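Side-chain contacts in phosphoglycerate kinase (Coxiella burnetii, PDB 4NG4), which catalyses reversible phosphoryl transfer between 3-phosphoglycerate and ATP, an ADP- and ATP-linked step of glycolysis, and works as a monomer: residues K204-I209 / N247-A252; K234-S239 / Q255-A260; R187-P192 / E384-K389. All coordinates share one frame; numbering follows the deposited sequence.

Contact 1 (K204-I209 / N247-A252); sequences KVSTKI and NEWLDA. With ADP (adenosine-5'-diphosphate), chain E.
The nucleotide-binding loop that follows strand 196-202 lays Ser206 over the indole of Trp249, the N-cap residue of helix 250-263. Ser206 CB stands over one face of the five-membered ring, 3.6 Å from its centroid. The approach lies 29° off the ring normal, nearer the margin of the indole than its middle, which fits a CH-pi contact made by the methylene group. The hydroxyl goes to another partner: a chi1 of 63° turns OG off the indole, and it is hydrogen-bonded to Glu246 OE2.

Val205 and Ile209 meet the same indole obliquely, in plain apolar contact. Val205 CG1 reaches the root of the side chain, 4.0 Å from Trp249 CB. Further along the ring, Ile209 CG2 comes within 4.0 Å of Trp249 CZ3. Val205 also rests on Thr231 of helix 227-235.

This loop belongs to the nucleotide-binding half of the phosphoglycerate kinase fold, where strand 196-202 of a parallel sheet runs into the loop that presents Lys208 to the nucleotide. Its turn is held by two local bonds. Lys208 N donates to Val205 O at 2.9 Å, and Thr207 OG1 donates to Lys204 O at 3.0 Å, the latter from 41° out of the carbonyl plane and so not along a lone pair. Lys208, the N-cap of helix 209-216, runs straight out from the turn toward ADP. Its NZ bonds both phosphates, at 2.7 Å to ADP O2A on the alpha group and 2.8 Å to ADP O3B on the beta group. Asn323 OD1 and Gly201 O are hydrogen-bonded to it as well; with four acceptors around three N-H, at least one N-H must be shared, and together they hold the ammonium group beside the diphosphate.

Contact 2 (K234-S239 / Q255-A260); sequences KAQGYS and QFWEKA
Gln236 and Trp257 mark the closest backbone approach, with CA atoms 8.8 Å apart, where the end of helix 227-235 passes the middle of helix 250-263. Both CB atoms point toward the opposing segment, yet across the two segments a single pair of side chains meets, burying 80 Å² in all.

The amide of Gln236 reaches one face of the Trp257 indole, with NE2 above the ring and leading the approach. Behind it, Gln236 CD lies 4.1 Å above the ring plane, displaced from the middle of the indole. Amide and ring planes are 66° apart, so the group is steeply tilted and does not stack. Gln236 NE2 and Trp257 NE1 lie close, but both are donors and the pair is not a hydrogen bond; at this resolution the spacing itself carries little weight. The indole is brought there by a chi1 of -170°, which sets Trp257 CG anti to its backbone N, while a bend at chi2 of Gln236 turns the amide across it.

Ala235 touches Ala253 and Gln254 of helix 250-263; Phe256 is directed to a third helix, where it packs on Leu212 and Leu216 of helix 209-216. Right after Gln236, Gly237 adopts a phi of 102° and its N bonds Lys234 O at 3.1 Å, part of the Schellman motif that ends helix 227-235.

Contact 3 (R187-P192 / E384-K389); sequences RALENP and EFLEGK
Leu189 meets Leu386 and Phe385 where helix 176-190, the helix linking the two domains of the phosphoglycerate kinase fold, passes helix 380-387. The CA atoms of Leu189 and Leu386 are 8.1 Å apart, and the two leucine side chains cross at about a right angle. A chi1 near -65° in both sets CG trans to the carbonyl carbon and sends a methyl of each toward the other. This is the dense part: both leucines are buried, and Leu189 loses the most surface, 60 Å². Leu386 CD2 lies 3.9 Å from Leu189 CG; the still shorter approach of the methyl ends is doubtful. Leu189 also touches Leu215, while Leu386 rests on Leu211 and on Val321 of the central strand 319-323.

Toward Phe385 the packing is looser, since Leu189 CD1 meets the ring obliquely at 4.5 Å from Phe385 CD2. Beyond it the margin faces solvent. There Glu190 is exposed, its OE2 5.6 Å from Phe385 CZ, and so is Gly388, whose phi of 96° belongs to the Schellman motif closing helix 380-387. In that turn Gly388 N donates to Phe385 O at 2.9 Å, while Leu386 O is hydrogen-bonded to Asn214 ND2.

How the contacts relate
Followed from the N terminus, the chain first enters contact 3 at 187-192, then contact 1 at 204-209 and contact 2 at 234-239; it returns to contact 1 at 247-252, to contact 2 at 255-260, and to contact 3 only at 384-389. Contacts 1 and 2 therefore cross, and both nest inside the large loop closed by contact 3. The crossing pair share helix 250-263 and touch directly: Asn247 OD1 lies 3.1 Å from Lys234 NZ. Together they tie that helix to the nucleotide loop and to helix 227-235. Contact 3, centred about 21 Å from the centre of contact 1, joins the interdomain helix to helix 380-387.

Contact 1 (K204-I209 / N247-A252)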
loop_
_atom_site.group_PDB
_atom_site.type_symbol
_atom_site.label_atom_id
_atom_site.label_comp_id
_atom_site.label_asym_id
_atom_site.label_seq_id
_atom_site.Cartn_x
_atom_site.Cartn_y
_atom_site.Cartn_z
ATOM N N LYS A 204 -5.098 -15.823 -2.558
ATOM C CA LYS A 204 -4.395 -16.732 -1.668
ATOM C C LYS A 204 -4.523 -16.315 -0.221
ATOM O O LYS A 204 -4.267 -15.148 0.102
ATOM C CB LYS A 204 -2.896 -16.725 -1.992
ATOM C CG LYS A 204 -2.506 -17.269 -3.351
ATOM C CD LYS A 204 -1.051 -16.980 -3.661
ATOM C CE LYS A 204 -0.691 -17.472 -5.047
ATOM N NZ LYS A 204 0.589 -16.906 -5.488
ATOM N N VAL A 205 -4.889 -17.277 0.635
ATOM C CA VAL A 205 -4.779 -17.160 2.109
ATOM C C VAL A 205 -3.349 -16.883 2.530
ATOM O O VAL A 205 -3.098 -16.045 3.390
ATOM C CB VAL A 205 -5.180 -18.487 2.822
ATOM C CG1 VAL A 205 -4.742 -18.483 4.302
ATOM C CG2 VAL A 205 -6.650 -18.730 2.698
ATOM N N SER A 206 -2.434 -17.608 1.891
ATOM C CA SER A 206 -1.025 -17.671 2.270
ATOM C C SER A 206 -0.279 -16.361 2.115
ATOM O O SER A 206 0.780 -16.196 2.679
ATOM C CB SER A 206 -0.328 -18.722 1.418
ATOM O OG SER A 206 -0.368 -18.365 0.052
ATOM N N THR A 207 -0.816 -15.441 1.327
ATOM C CA THR A 207 -0.186 -14.141 1.162
ATOM C C THR A 207 -0.822 -13.099 2.057
ATOM O O THR A 207 -0.322 -11.977 2.124
ATOM C CB THR A 207 -0.337 -13.649 -0.262
ATOM O OG1 THR A 207 -1.702 -13.765 -0.629
ATOM C CG2 THR A 207 0.486 -14.481 -1.215
ATOM N N LYS A 208 -1.912 -13.459 2.742
ATOM C CA LYS A 208 -2.649 -12.493 3.559
ATOM C C LYS A 208 -3.002 -12.945 4.984
ATOM O O LYS A 208 -3.743 -12.256 5.704
ATOM C CB LYS A 208 -3.895 -12.044 2.781
ATOM C CG LYS A 208 -3.501 -11.344 1.486
ATOM C CD LYS A 208 -4.514 -10.349 0.982
ATOM C CE LYS A 208 -3.842 -9.442 -0.059
ATOM N NZ LYS A 208 -4.784 -8.554 -0.779
ATOM N N ILE A 209 -2.430 -14.070 5.403
ATOM C CA ILE A 209 -2.714 -14.660 6.690
ATOM C C ILE A 209 -2.180 -13.801 7.827
ATOM O O ILE A 209 -2.780 -13.733 8.902
ATOM C CB ILE A 209 -2.103 -16.064 6.782
ATOM C CG1 ILE A 209 -2.727 -16.856 7.947
ATOM C CG2 ILE A 209 -0.577 -15.990 6.916
ATOM C CD1 ILE A 209 -4.188 -17.138 7.767
ATOM N N ASN A 247 -5.288 -25.782 -0.479
ATOM C CA ASN A 247 -5.465 -26.937 0.409
ATOM C C ASN A 247 -4.481 -26.942 1.556
ATOM O O ASN A 247 -4.796 -27.386 2.659
ATOM C CB ASN A 247 -5.285 -28.251 -0.362
ATOM C CG ASN A 247 -6.548 -28.712 -1.087
ATOM O OD1 ASN A 247 -7.392 -27.911 -1.483
ATOM N ND2 ASN A 247 -6.674 -30.011 -1.263
ATOM N N GLU A 248 -3.273 -26.466 1.305
ATOM C CA GLU A 248 -2.226 -26.554 2.315
ATOM C C GLU A 248 -2.427 -25.608 3.487
ATOM O O GLU A 248 -1.709 -25.700 4.485
ATOM C CB GLU A 248 -0.840 -26.399 1.679
ATOM C CG GLU A 248 -0.222 -27.768 1.349
ATOM C CD GLU A 248 0.842 -27.707 0.297
ATOM O OE1 GLU A 248 1.275 -26.596 -0.043
ATOM O OE2 GLU A 248 1.252 -28.776 -0.188
ATOM N N TRP A 249 -3.430 -24.737 3.375
ATOM C CA TRP A 249 -3.734 -23.746 4.405
ATOM C C TRP A 249 -5.132 -23.945 4.999
ATOM O O TRP A 249 -5.637 -23.070 5.699
ATOM C CB TRP A 249 -3.595 -22.333 3.811
ATOM C CG TRP A 249 -2.178 -21.973 3.508
ATOM C CD1 TRP A 249 -1.455 -22.320 2.411
ATOM C CD2 TRP A 249 -1.304 -21.202 4.332
ATOM N NE1 TRP A 249 -0.178 -21.816 2.500
ATOM C CE2 TRP A 249 -0.062 -21.124 3.672
ATOM C CE3 TRP A 249 -1.453 -20.566 5.563
ATOM C CZ2 TRP A 249 1.010 -20.434 4.194
ATOM C CZ3 TRP A 249 -0.388 -19.890 6.083
ATOM C CH2 TRP A 249 0.833 -19.826 5.402
ATOM N N LEU A 250 -5.743 -25.101 4.746
ATOM C CA LEU A 250 -7.062 -25.403 5.306
ATOM C C LEU A 250 -7.013 -25.467 6.834
ATOM O O LEU A 250 -7.892 -24.943 7.508
ATOM C CB LEU A 250 -7.606 -26.713 4.744
ATOM C CG LEU A 250 -7.765 -26.734 3.219
ATOM C CD1 LEU A 250 -8.114 -28.162 2.716
ATOM C CD2 LEU A 250 -8.759 -25.670 2.737
ATOM N N ASP A 251 -5.992 -26.115 7.382
ATOM C CA ASP A 251 -5.800 -26.128 8.829
ATOM C C ASP A 251 -5.606 -24.716 9.386
ATOM O O ASP A 251 -6.097 -24.401 10.475
ATOM C CB ASP A 251 -4.590 -26.987 9.220
ATOM C CG ASP A 251 -4.808 -28.459 8.965
ATOM O OD1 ASP A 251 -5.946 -28.850 8.646
ATOM O OD2 ASP A 251 -3.834 -29.225 9.100
ATOM N N ALA A 252 -4.878 -23.884 8.646
ATOM C CA ALA A 252 -4.643 -22.500 9.060
ATOM C C ALA A 252 -5.957 -21.737 9.072
ATOM O O ALA A 252 -6.285 -21.057 10.043
ATOM C CB ALA A 252 -3.652 -21.822 8.139
HETATM P PB ADP E . -5.088 -6.754 -4.272
HETATM O O1B ADP E . -6.204 -5.810 -4.644
HETATM O O2B ADP E . -3.944 -6.752 -5.266
HETATM O O3B ADP E . -4.663 -6.674 -2.825
HETATM P PA ADP E . -5.027 -9.623 -4.293
HETATM O O1A ADP E . -3.607 -9.462 -4.779
HETATM O O2A ADP E . -5.233 -10.185 -2.911
HETATM O O3A ADP E . -5.804 -8.204 -4.379
HETATM O "O5'" ADP E . -5.766 -10.575 -5.378
HETATM C "C5'" ADP E . -6.831 -10.112 -6.217
HETATM C "C4'" ADP E . -6.830 -10.852 -7.547
HETATM O "O4'" ADP E . -7.272 -12.199 -7.343
HETATM C "C3'" ADP E . -7.760 -10.197 -8.570
HETATM O "O3'" ADP E . -7.034 -9.795 -9.741
HETATM C "C2'" ADP E . -8.834 -11.239 -8.866
HETATM O "O2'" ADP E . -9.110 -11.380 -10.262
HETATM C "C1'" ADP E . -8.307 -12.548 -8.274
HETATM N N9 ADP E . -9.408 -13.345 -7.642
HETATM C C8 ADP E . -10.199 -12.962 -6.611
HETATM N N7 ADP E . -11.097 -13.938 -6.314
HETATM C C5 ADP E . -10.890 -14.973 -7.154
HETATM C C6 ADP E . -11.480 -16.315 -7.382
HETATM N N6 ADP E . -12.511 -16.777 -6.632
HETATM N N1 ADP E . -10.942 -17.073 -8.373
HETATM C C2 ADP E . -9.915 -16.658 -9.151
HETATM N N3 ADP E . -9.338 -15.450 -8.997
HETATM C C4 ADP E . -9.772 -14.578 -8.036
#

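Contact 2 (K234-S239 / Q255-A260)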
loop_
_atom_site.group_PDB
_atom_site.type_symbol
_atom_site.label_atom_id
_atom_site.label_comp_id
_atom_site.label_asym_id
_atom_site.label_seq_id
_atom_site.Cartn_x
_atom_site.Cartn_y
_atom_site.Cartn_z
ATOM N N LYS A 234 -13.984 -24.206 2.428
ATOM C CA LYS A 234 -13.571 -25.598 2.296
ATOM C C LYS A 234 -13.015 -26.140 3.629
ATOM O O LYS A 234 -13.188 -27.332 3.952
ATOM C CB LYS A 234 -12.544 -25.720 1.167
ATOM C CG LYS A 234 -12.013 -27.124 0.910
ATOM C CD LYS A 234 -11.680 -27.263 -0.538
ATOM C CE LYS A 234 -10.679 -28.340 -0.821
ATOM N NZ LYS A 234 -10.374 -28.237 -2.302
ATOM N N ALA A 235 -12.370 -25.268 4.407
ATOM C CA ALA A 235 -11.999 -25.595 5.793
ATOM C C ALA A 235 -13.220 -25.917 6.623
ATOM O O ALA A 235 -13.135 -26.739 7.508
ATOM C CB ALA A 235 -11.232 -24.451 6.437
ATOM N N GLN A 236 -14.346 -25.269 6.335
ATOM C CA GLN A 236 -15.614 -25.546 7.021
ATOM C C GLN A 236 -16.323 -26.818 6.548
ATOM O O GLN A 236 -17.282 -27.257 7.164
ATOM C CB GLN A 236 -16.570 -24.357 6.885
ATOM C CG GLN A 236 -16.157 -23.154 7.728
ATOM C CD GLN A 236 -17.344 -22.358 8.207
ATOM O OE1 GLN A 236 -18.403 -22.301 7.561
ATOM N NE2 GLN A 236 -17.183 -21.745 9.354
ATOM N N GLY A 237 -15.869 -27.390 5.446
ATOM C CA GLY A 237 -16.397 -28.663 4.973
ATOM C C GLY A 237 -17.379 -28.566 3.815
ATOM O O GLY A 237 -17.998 -29.555 3.455
ATOM N N TYR A 238 -17.529 -27.376 3.235
ATOM C CA TYR A 238 -18.343 -27.215 2.032
ATOM C C TYR A 238 -17.594 -27.801 0.841
ATOM O O TYR A 238 -16.371 -27.932 0.875
ATOM C CB TYR A 238 -18.687 -25.743 1.763
ATOM C CG TYR A 238 -19.481 -25.061 2.857
ATOM C CD1 TYR A 238 -20.852 -25.235 2.965
ATOM C CD2 TYR A 238 -18.861 -24.226 3.772
ATOM C CE1 TYR A 238 -21.580 -24.595 3.964
ATOM C CE2 TYR A 238 -19.571 -23.579 4.766
ATOM C CZ TYR A 238 -20.930 -23.759 4.864
ATOM O OH TYR A 238 -21.621 -23.105 5.878
ATOM N N SER A 239 -18.356 -28.165 -0.191
ATOM C CA SER A 239 -17.820 -28.567 -1.489
ATOM C C SER A 239 -17.775 -27.353 -2.424
ATOM O O SER A 239 -18.746 -26.608 -2.516
ATOM C CB SER A 239 -18.700 -29.662 -2.102
ATOM O OG SER A 239 -18.703 -30.817 -1.282
ATOM N N GLN A 255 -8.280 -22.954 11.935
ATOM C CA GLN A 255 -7.852 -22.440 13.226
ATOM C C GLN A 255 -8.099 -20.945 13.343
ATOM O O GLN A 255 -8.387 -20.445 14.424
ATOM C CB GLN A 255 -6.376 -22.716 13.426
ATOM C CG GLN A 255 -5.889 -22.459 14.827
ATOM C CD GLN A 255 -4.402 -22.303 14.863
ATOM O OE1 GLN A 255 -3.859 -21.249 14.500
ATOM N NE2 GLN A 255 -3.716 -23.359 15.283
ATOM N N PHE A 256 -7.965 -20.225 12.241
ATOM C CA PHE A 256 -8.257 -18.797 12.255
ATOM C C PHE A 256 -9.752 -18.554 12.487
ATOM O O PHE A 256 -10.135 -17.646 13.229
ATOM C CB PHE A 256 -7.807 -18.127 10.963
ATOM C CG PHE A 256 -8.059 -16.660 10.947
ATOM C CD1 PHE A 256 -9.292 -16.162 10.575
ATOM C CD2 PHE A 256 -7.087 -15.779 11.357
ATOM C CE1 PHE A 256 -9.537 -14.804 10.581
ATOM C CE2 PHE A 256 -7.329 -14.433 11.381
ATOM C CZ PHE A 256 -8.559 -13.940 10.993
ATOM N N TRP A 257 -10.588 -19.378 11.858
ATOM C CA TRP A 257 -12.044 -19.322 12.068
ATOM C C TRP A 257 -12.361 -19.466 13.547
ATOM O O TRP A 257 -13.202 -18.747 14.072
ATOM C CB TRP A 257 -12.804 -20.412 11.269
ATOM C CG TRP A 257 -14.304 -20.173 11.309
ATOM C CD1 TRP A 257 -15.043 -19.371 10.470
ATOM C CD2 TRP A 257 -15.220 -20.693 12.263
ATOM N NE1 TRP A 257 -16.360 -19.373 10.844
ATOM C CE2 TRP A 257 -16.498 -20.173 11.946
ATOM C CE3 TRP A 257 -15.089 -21.543 13.360
ATOM C CZ2 TRP A 257 -17.639 -20.498 12.675
ATOM C CZ3 TRP A 257 -16.219 -21.863 14.085
ATOM C CH2 TRP A 257 -17.482 -21.346 13.735
ATOM N N GLU A 258 -11.686 -20.408 14.205
ATOM C CA GLU A 258 -11.936 -20.682 15.621
ATOM C C GLU A 258 -11.479 -19.527 16.520
ATOM O O GLU A 258 -12.210 -19.106 17.400
ATOM C CB GLU A 258 -11.266 -21.989 16.026
ATOM C CG GLU A 258 -11.913 -23.202 15.363
ATOM C CD GLU A 258 -11.201 -24.518 15.672
ATOM O OE1 GLU A 258 -10.204 -24.501 16.449
ATOM O OE2 GLU A 258 -11.646 -25.567 15.131
ATOM N N LYS A 259 -10.280 -19.010 16.269
ATOM C CA LYS A 259 -9.782 -17.830 16.963
ATOM C C LYS A 259 -10.792 -16.701 16.894
ATOM O O LYS A 259 -11.003 -15.981 17.873
ATOM C CB LYS A 259 -8.482 -17.338 16.325
ATOM C CG LYS A 259 -7.183 -17.998 16.829
ATOM C CD LYS A 259 -6.162 -18.085 15.679
ATOM C CE LYS A 259 -4.742 -17.743 16.060
ATOM N NZ LYS A 259 -4.010 -17.299 14.848
ATOM N N ALA A 260 -11.393 -16.533 15.721
ATOM C CA ALA A 260 -12.405 -15.505 15.531
ATOM C C ALA A 260 -13.604 -15.766 16.428
ATOM O O ALA A 260 -14.115 -14.852 17.079
ATOM C CB ALA A 260 -12.822 -15.435 14.087
#

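Contact 3 (R187-P192 / E384-K389)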
loop_
_atom_site.group_PDB
_atom_site.type_symbol
_atom_site.label_atom_id
_atom_site.label_comp_id
_atom_site.label_asym_id
_atom_site.label_seq_id
_atom_site.Cartn_x
_atom_site.Cartn_y
_atom_site.Cartn_z
ATOM N N ARG A 187 -4.858 5.819 12.083
ATOM C CA ARG A 187 -6.180 6.327 12.506
ATOM C C ARG A 187 -7.198 5.188 12.568
ATOM O O ARG A 187 -7.937 5.061 13.547
ATOM C CB ARG A 187 -6.717 7.415 11.556
ATOM C CG ARG A 187 -8.250 7.585 11.591
ATOM C CD ARG A 187 -8.727 8.790 10.800
ATOM N NE ARG A 187 -10.177 8.912 10.898
ATOM C CZ ARG A 187 -10.879 10.027 10.678
ATOM N NH1 ARG A 187 -10.289 11.175 10.324
ATOM N NH2 ARG A 187 -12.205 9.994 10.820
ATOM N N ALA A 188 -7.230 4.375 11.519
ATOM C CA ALA A 188 -8.159 3.261 11.450
ATOM C C ALA A 188 -7.582 1.967 11.989
ATOM O O ALA A 188 -7.997 0.889 11.537
ATOM C CB ALA A 188 -8.609 3.052 10.011
ATOM N N LEU A 189 -6.641 2.051 12.935
ATOM C CA LEU A 189 -6.035 0.844 13.542
ATOM C C LEU A 189 -5.598 0.961 15.018
ATOM O O LEU A 189 -5.108 -0.014 15.579
ATOM C CB LEU A 189 -4.818 0.396 12.715
ATOM C CG LEU A 189 -5.018 -0.116 11.285
ATOM C CD1 LEU A 189 -3.641 -0.578 10.753
ATOM C CD2 LEU A 189 -6.062 -1.253 11.228
ATOM N N GLU A 190 -5.735 2.128 15.642
ATOM C CA GLU A 190 -5.322 2.287 17.046
ATOM C C GLU A 190 -6.326 3.082 17.887
ATOM O O GLU A 190 -6.244 3.097 19.131
ATOM C CB GLU A 190 -3.925 2.925 17.147
ATOM C CG GLU A 190 -2.752 1.926 17.091
ATOM C CD GLU A 190 -1.371 2.627 17.034
ATOM O OE1 GLU A 190 -1.018 3.357 17.999
ATOM O OE2 GLU A 190 -0.643 2.444 16.030
ATOM N N ASN A 191 -7.232 3.784 17.216
ATOM C CA ASN A 191 -8.505 4.176 17.824
ATOM C C ASN A 191 -9.503 4.413 16.702
ATOM O O ASN A 191 -9.792 5.554 16.334
ATOM C CB ASN A 191 -8.358 5.387 18.744
ATOM C CG ASN A 191 -8.224 4.989 20.202
ATOM O OD1 ASN A 191 -9.073 4.274 20.749
ATOM N ND2 ASN A 191 -7.154 5.453 20.844
ATOM N N PRO A 192 -9.985 3.314 16.109
ATOM C CA PRO A 192 -10.974 3.417 15.051
ATOM C C PRO A 192 -12.310 3.869 15.612
ATOM O O PRO A 192 -12.620 3.584 16.773
ATOM C CB PRO A 192 -11.071 1.987 14.524
ATOM C CG PRO A 192 -10.633 1.120 15.653
ATOM C CD PRO A 192 -9.633 1.914 16.423
ATOM N N GLU A 384 2.372 -4.568 4.642
ATOM C CA GLU A 384 3.219 -4.866 5.822
ATOM C C GLU A 384 2.865 -4.063 7.086
ATOM O O GLU A 384 3.063 -4.552 8.207
ATOM C CB GLU A 384 4.717 -4.708 5.497
ATOM C CG GLU A 384 5.232 -5.796 4.553
ATOM C CD GLU A 384 6.744 -5.947 4.535
ATOM O OE1 GLU A 384 7.464 -5.047 5.028
ATOM O OE2 GLU A 384 7.207 -6.986 4.013
ATOM N N PHE A 385 2.346 -2.848 6.901
ATOM C CA PHE A 385 1.985 -1.987 8.035
ATOM C C PHE A 385 0.750 -2.534 8.731
ATOM O O PHE A 385 0.723 -2.664 9.955
ATOM C CB PHE A 385 1.752 -0.538 7.587
ATOM C CG PHE A 385 1.614 0.421 8.724
ATOM C CD1 PHE A 385 2.738 0.981 9.317
ATOM C CD2 PHE A 385 0.362 0.758 9.213
ATOM C CE1 PHE A 385 2.619 1.857 10.369
ATOM C CE2 PHE A 385 0.236 1.643 10.264
ATOM C CZ PHE A 385 1.366 2.193 10.845
ATOM N N LEU A 386 -0.265 -2.871 7.941
ATOM C CA LEU A 386 -1.471 -3.484 8.473
ATOM C C LEU A 386 -1.214 -4.883 9.067
ATOM O O LEU A 386 -1.990 -5.339 9.917
ATOM C CB LEU A 386 -2.544 -3.567 7.385
ATOM C CG LEU A 386 -3.062 -2.261 6.784
ATOM C CD1 LEU A 386 -4.197 -2.541 5.796
ATOM C CD2 LEU A 386 -3.530 -1.308 7.871
ATOM N N GLU A 387 -0.154 -5.557 8.610
ATOM C CA GLU A 387 0.315 -6.790 9.234
ATOM C C GLU A 387 0.853 -6.531 10.643
ATOM O O GLU A 387 0.882 -7.452 11.468
ATOM C CB GLU A 387 1.420 -7.437 8.401
ATOM C CG GLU A 387 0.965 -7.961 7.066
ATOM C CD GLU A 387 2.026 -8.788 6.338
ATOM O OE1 GLU A 387 3.224 -8.456 6.371
ATOM O OE2 GLU A 387 1.645 -9.789 5.705
ATOM N N GLY A 388 1.301 -5.296 10.898
ATOM C CA GLY A 388 1.783 -4.874 12.213
ATOM C C GLY A 388 3.283 -4.968 12.339
ATOM O O GLY A 388 3.816 -5.027 13.443
ATOM N N LYS A 389 3.955 -4.965 11.188
ATOM C CA LYS A 389 5.399 -5.133 11.109
ATOM C C LYS A 389 6.061 -3.772 11.127
ATOM O O LYS A 389 5.418 -2.780 11.475
ATOM C CB LYS A 389 5.765 -5.878 9.833
ATOM C CG LYS A 389 7.136 -6.519 9.881
ATOM C CD LYS A 389 7.118 -7.852 10.653
ATOM C CE LYS A 389 8.500 -8.219 11.186
ATOM N NZ LYS A 389 8.877 -7.317 12.303
#